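PDB 3M4X: NOL1/NOP2/sun family protein, which probably methylates ribosomal RNA, as a member of the RsmF branch of the NOL1/NOP2/sun methyltransferases, and also carries a PUA-like domain expected to bind RNA. Local coordinates for residues P9-F12 with I13-Y16; S205-Y208 with C209-R212. All coordinates share one frame; numbering follows the deposited sequence.

Following the chain from its N terminus, contact 1 comes first, in the opening turns of helix 10-20, and contact 2 lies about 190 residues later, in the first turns of helix 205-222. Each joins two adjoining segments of a single helix; neither closes a long loop, and since contact 1 is complete before contact 2 begins, the two neither nest nor cross. Contact 1 belongs to the N-terminal domain and contact 2 to the Rossmann-like methyltransferase domain. Their centres are about 17 Å apart, and their nearest atoms about 5 Å. E240 is a shared neighbour: its carboxylate forms a salt bridge with K15 and its backbone O accepts a hydrogen bond from the side chain of Q210.

Contact 1: P9-F12 with I13-Y16; sequences PQQF and IKKY
The N-terminal turns of helix 10-20, with P9 at the N-cap position, carry on their buried side an aromatic pair one turn apart, F12 and Y16. The two rings sit at i and i+4, centroids 4.7 Å apart, and their planes meet obliquely at 44°. Y16 CD1 lies over one face of the F12 ring, displaced toward its rim, and CE1 of F12 comes to 3.3 Å from CE1 of Y16. F12 reaches this place because its CG is anti to the backbone N (chi1 174°), while the Y16 ring starts beside its own backbone N. The carbonyl of F12 meets Y16 twice: it accepts the amide of Y16 at an N to O distance of 3.0 Å, and its O also lies at the edge of the Y16 ring, in plane, 3.4 Å from CD1. Three more i to i+4 bonds run from I13, K14 and K15 to the carbonyls of P9, Q10 and Q11; the I13 N to P9 O bond, 3.0 Å long, is nearly straight at its hydrogen (168°). On the outer side K14 bends at chi3 and chi4 as it passes obliquely across Q11, leaving CE 3.3 Å from OE1 of Q11, while its CG packs 3.2 Å from O of Q10. The buried side is covered by helix 24-33, where F27, F28 and L31 meet F12 and F28 also meets I13; F191 meets the F12 ring edge to face. Toward the methyltransferase domain, K15 forms a salt bridge with E240, and Y16 packs on F237 and A238 in the loop between strand 228-234 and helix 243-252.

Contact 2: S205-Y208 with C209-R212; sequences SPLY and CQKR
At the start of helix 205-222, C209 packs its side chain against the carbonyl of S205 one turn earlier, making the close-packed part of this contact. With SG beside its own backbone N (chi1 -75°), the thiol sulfur comes to 3.4 Å from O of S205, and CB lies 3.3 Å from that same oxygen. S205 O is at the same time the acceptor for the amide of C209, at 2.8 Å from N, so the carbonyl is both hydrogen-bonded and packed against the cysteine side chain. The next bond, from Q210 N to P206 O, is equally short; a proline suits this first turn, where its nitrogen need not donate to a preceding residue. Along the helix the bonds lengthen, K211 N standing 3.2 Å from L207 O, and the one from R212 N to Y208 O is weak at 3.4 Å.

Beside the E240 loop, L207 and Q210 lie alongside one another and point the same way, yet they touch mainly through CD1 of L207 and OE1 of Q210, 3.5 Å apart. Q210 stretches out beyond CG, which carries its amide to the end of L207, and NE2 of Q210 donates to the backbone O of E240 and, weakly, to the carboxylate of E244. The solvent side, formed by Y208, K211 and R212, is looser. Y208 points its ring outward, CG anti to the backbone N and beside the carbonyl carbon (chi1 174°), and CD2 comes no nearer than 4.4 Å to SG of C209. K211 lays its CG against the carbonyl of L207, then extends outward, and R212 likewise runs out with its chain straight from CG to NE. The inner face rests on the loop between strand 228-234 and helix 243-252, where E241 touches P206 and C209.

Contact 1: P9-F12 with I13-Y16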
loop_
_atom_site.group_PDB
_atom_site.type_symbol
_atom_site.label_atom_id
_atom_site.label_comp_id
_atom_site.label_asym_id
_atom_site.label_seq_id
_atom_site.Cartn_x
_atom_site.Cartn_y
_atom_site.Cartn_z
ATOM N N PRO A 9 27.839 -12.690 -6.438
ATOM C CA PRO A 9 28.496 -13.627 -5.519
ATOM C C PRO A 9 28.762 -14.977 -6.176
ATOM O O PRO A 9 27.866 -15.540 -6.808
ATOM C CB PRO A 9 27.469 -13.788 -4.393
ATOM C CG PRO A 9 26.644 -12.542 -4.451
ATOM C CD PRO A 9 26.543 -12.234 -5.914
ATOM N N GLN A 10 29.981 -15.490 -6.016
ATOM C CA GLN A 10 30.391 -16.739 -6.656
ATOM C C GLN A 10 29.405 -17.869 -6.388
ATOM O O GLN A 10 29.079 -18.636 -7.293
ATOM C CB GLN A 10 31.800 -17.158 -6.206
ATOM C CG GLN A 10 32.638 -16.021 -5.640
ATOM C CD GLN A 10 32.129 -15.543 -4.289
ATOM O OE1 GLN A 10 32.145 -16.292 -3.310
ATOM N NE2 GLN A 10 31.669 -14.295 -4.233
ATOM N N GLN A 11 28.934 -17.973 -5.150
ATOM C CA GLN A 11 28.030 -19.066 -4.778
ATOM C C GLN A 11 26.683 -18.973 -5.491
ATOM O O GLN A 11 26.063 -19.988 -5.814
ATOM C CB GLN A 11 27.827 -19.112 -3.262
ATOM C CG GLN A 11 29.103 -19.374 -2.486
ATOM C CD GLN A 11 29.890 -20.541 -3.044
ATOM O OE1 GLN A 11 31.054 -20.390 -3.421
ATOM N NE2 GLN A 11 29.259 -21.713 -3.102
ATOM N N PHE A 12 26.251 -17.739 -5.724
ATOM C CA PHE A 12 25.027 -17.425 -6.451
ATOM C C PHE A 12 25.163 -17.806 -7.924
ATOM O O PHE A 12 24.277 -18.436 -8.501
ATOM C CB PHE A 12 24.754 -15.924 -6.311
ATOM C CG PHE A 12 23.603 -15.427 -7.136
ATOM C CD1 PHE A 12 22.300 -15.495 -6.652
ATOM C CD2 PHE A 12 23.820 -14.868 -8.383
ATOM C CE1 PHE A 12 21.244 -15.024 -7.409
ATOM C CE2 PHE A 12 22.765 -14.401 -9.145
ATOM C CZ PHE A 12 21.475 -14.479 -8.657
ATOM N N ILE A 13 26.285 -17.409 -8.520
ATOM C CA ILE A 13 26.619 -17.758 -9.897
ATOM C C ILE A 13 26.605 -19.271 -10.150
ATOM O O ILE A 13 26.034 -19.737 -11.138
ATOM C CB ILE A 13 27.987 -17.133 -10.294
ATOM C CG1 ILE A 13 27.866 -15.610 -10.319
ATOM C CG2 ILE A 13 28.463 -17.640 -11.644
ATOM C CD1 ILE A 13 29.144 -14.888 -10.677
ATOM N N LYS A 14 27.216 -20.043 -9.256
ATOM C CA LYS A 14 27.186 -21.502 -9.371
ATOM C C LYS A 14 25.761 -22.052 -9.231
ATOM O O LYS A 14 25.318 -22.903 -10.016
ATOM C CB LYS A 14 28.090 -22.158 -8.317
ATOM C CG LYS A 14 29.520 -21.624 -8.238
ATOM C CD LYS A 14 30.393 -22.531 -7.357
ATOM C CE LYS A 14 31.365 -21.737 -6.472
ATOM N NZ LYS A 14 32.311 -20.840 -7.217
ATOM N N LYS A 15 25.040 -21.573 -8.221
ATOM C CA LYS A 15 23.693 -22.074 -7.961
ATOM C C LYS A 15 22.848 -21.944 -9.222
ATOM O O LYS A 15 22.239 -22.910 -9.676
ATOM C CB LYS A 15 23.055 -21.309 -6.792
ATOM C CG LYS A 15 21.669 -21.806 -6.346
ATOM C CD LYS A 15 21.294 -21.189 -5.006
ATOM C CE LYS A 15 19.999 -21.770 -4.442
ATOM N NZ LYS A 15 18.820 -21.397 -5.269
ATOM N N TYR A 16 22.854 -20.748 -9.801
ATOM C CA TYR A 16 21.995 -20.441 -10.938
ATOM C C TYR A 16 22.517 -20.897 -12.300
ATOM O O TYR A 16 21.739 -21.026 -13.241
ATOM C CB TYR A 16 21.595 -18.953 -10.925
ATOM C CG TYR A 16 20.541 -18.676 -9.864
ATOM C CD1 TYR A 16 20.900 -18.238 -8.597
ATOM C CD2 TYR A 16 19.192 -18.904 -10.117
ATOM C CE1 TYR A 16 19.942 -18.003 -7.613
ATOM C CE2 TYR A 16 18.216 -18.674 -9.128
ATOM C CZ TYR A 16 18.603 -18.222 -7.882
ATOM O OH TYR A 16 17.669 -17.988 -6.896
#

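Contact 2: S205-Y208 with C209-R212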
loop_
_atom_site.group_PDB
_atom_site.type_symbol
_atom_site.label_atom_id
_atom_site.label_comp_id
_atom_site.label_asym_id
_atom_site.label_seq_id
_atom_site.Cartn_x
_atom_site.Cartn_y
_atom_site.Cartn_z
ATOM N N SER A 205 21.181 -18.053 2.812
ATOM C CA SER A 205 20.049 -17.136 2.898
ATOM C C SER A 205 18.733 -17.756 2.442
ATOM O O SER A 205 17.712 -17.583 3.095
ATOM C CB SER A 205 20.321 -15.853 2.113
ATOM O OG SER A 205 21.385 -15.113 2.689
ATOM N N PRO A 206 18.745 -18.475 1.312
ATOM C CA PRO A 206 17.457 -18.994 0.851
ATOM C C PRO A 206 16.757 -19.870 1.884
ATOM O O PRO A 206 15.560 -19.675 2.125
ATOM C CB PRO A 206 17.836 -19.796 -0.393
ATOM C CG PRO A 206 19.053 -19.079 -0.916
ATOM C CD PRO A 206 19.811 -18.676 0.313
ATOM N N LEU A 207 17.483 -20.808 2.485
ATOM C CA LEU A 207 16.888 -21.735 3.447
ATOM C C LEU A 207 16.539 -21.042 4.762
ATOM O O LEU A 207 15.522 -21.343 5.374
ATOM C CB LEU A 207 17.801 -22.937 3.701
ATOM C CG LEU A 207 17.868 -24.051 2.648
ATOM C CD1 LEU A 207 16.484 -24.643 2.390
ATOM C CD2 LEU A 207 18.502 -23.557 1.348
ATOM N N TYR A 208 17.386 -20.118 5.197
ATOM C CA TYR A 208 17.084 -19.310 6.370
ATOM C C TYR A 208 15.772 -18.545 6.160
ATOM O O TYR A 208 14.927 -18.457 7.061
ATOM C CB TYR A 208 18.230 -18.336 6.644
ATOM C CG TYR A 208 17.961 -17.354 7.761
ATOM C CD1 TYR A 208 18.424 -17.591 9.049
ATOM C CD2 TYR A 208 17.244 -16.181 7.525
ATOM C CE1 TYR A 208 18.177 -16.689 10.076
ATOM C CE2 TYR A 208 16.991 -15.274 8.545
ATOM C CZ TYR A 208 17.460 -15.533 9.820
ATOM O OH TYR A 208 17.212 -14.634 10.837
ATOM N N CYS A 209 15.606 -17.999 4.961
ATOM C CA CYS A 209 14.416 -17.230 4.635
ATOM C C CYS A 209 13.214 -18.142 4.477
ATOM O O CYS A 209 12.108 -17.784 4.869
ATOM C CB CYS A 209 14.636 -16.407 3.365
ATOM S SG CYS A 209 15.680 -14.958 3.614
ATOM N N GLN A 210 13.443 -19.321 3.907
ATOM C CA GLN A 210 12.396 -20.330 3.775
ATOM C C GLN A 210 11.711 -20.624 5.106
ATOM O O GLN A 210 10.490 -20.618 5.190
ATOM C CB GLN A 210 12.956 -21.628 3.191
ATOM C CG GLN A 210 11.898 -22.682 2.940
ATOM C CD GLN A 210 12.501 -24.021 2.572
ATOM O OE1 GLN A 210 13.163 -24.659 3.393
ATOM N NE2 GLN A 210 12.262 -24.465 1.339
ATOM N N LYS A 211 12.497 -20.866 6.147
ATOM C CA LYS A 211 11.932 -21.164 7.468
ATOM C C LYS A 211 11.124 -19.990 8.021
ATOM O O LYS A 211 10.090 -20.183 8.659
ATOM C CB LYS A 211 13.030 -21.556 8.470
ATOM C CG LYS A 211 13.904 -22.700 8.010
ATOM C CD LYS A 211 15.023 -23.007 9.020
ATOM C CE LYS A 211 15.466 -24.465 8.925
ATOM N NZ LYS A 211 16.524 -24.796 9.924
ATOM N N ARG A 212 11.603 -18.772 7.799
ATOM C CA ARG A 212 10.883 -17.610 8.289
ATOM C C ARG A 212 9.584 -17.445 7.505
ATOM O O ARG A 212 8.541 -17.079 8.062
ATOM C CB ARG A 212 11.745 -16.350 8.206
ATOM C CG ARG A 212 11.489 -15.358 9.341
ATOM C CD ARG A 212 12.410 -14.139 9.259
ATOM N NE ARG A 212 12.286 -13.270 10.431
ATOM C CZ ARG A 212 12.239 -11.939 10.386
ATOM N NH1 ARG A 212 12.306 -11.304 9.221
ATOM N NH2 ARG A 212 12.125 -11.237 11.508
#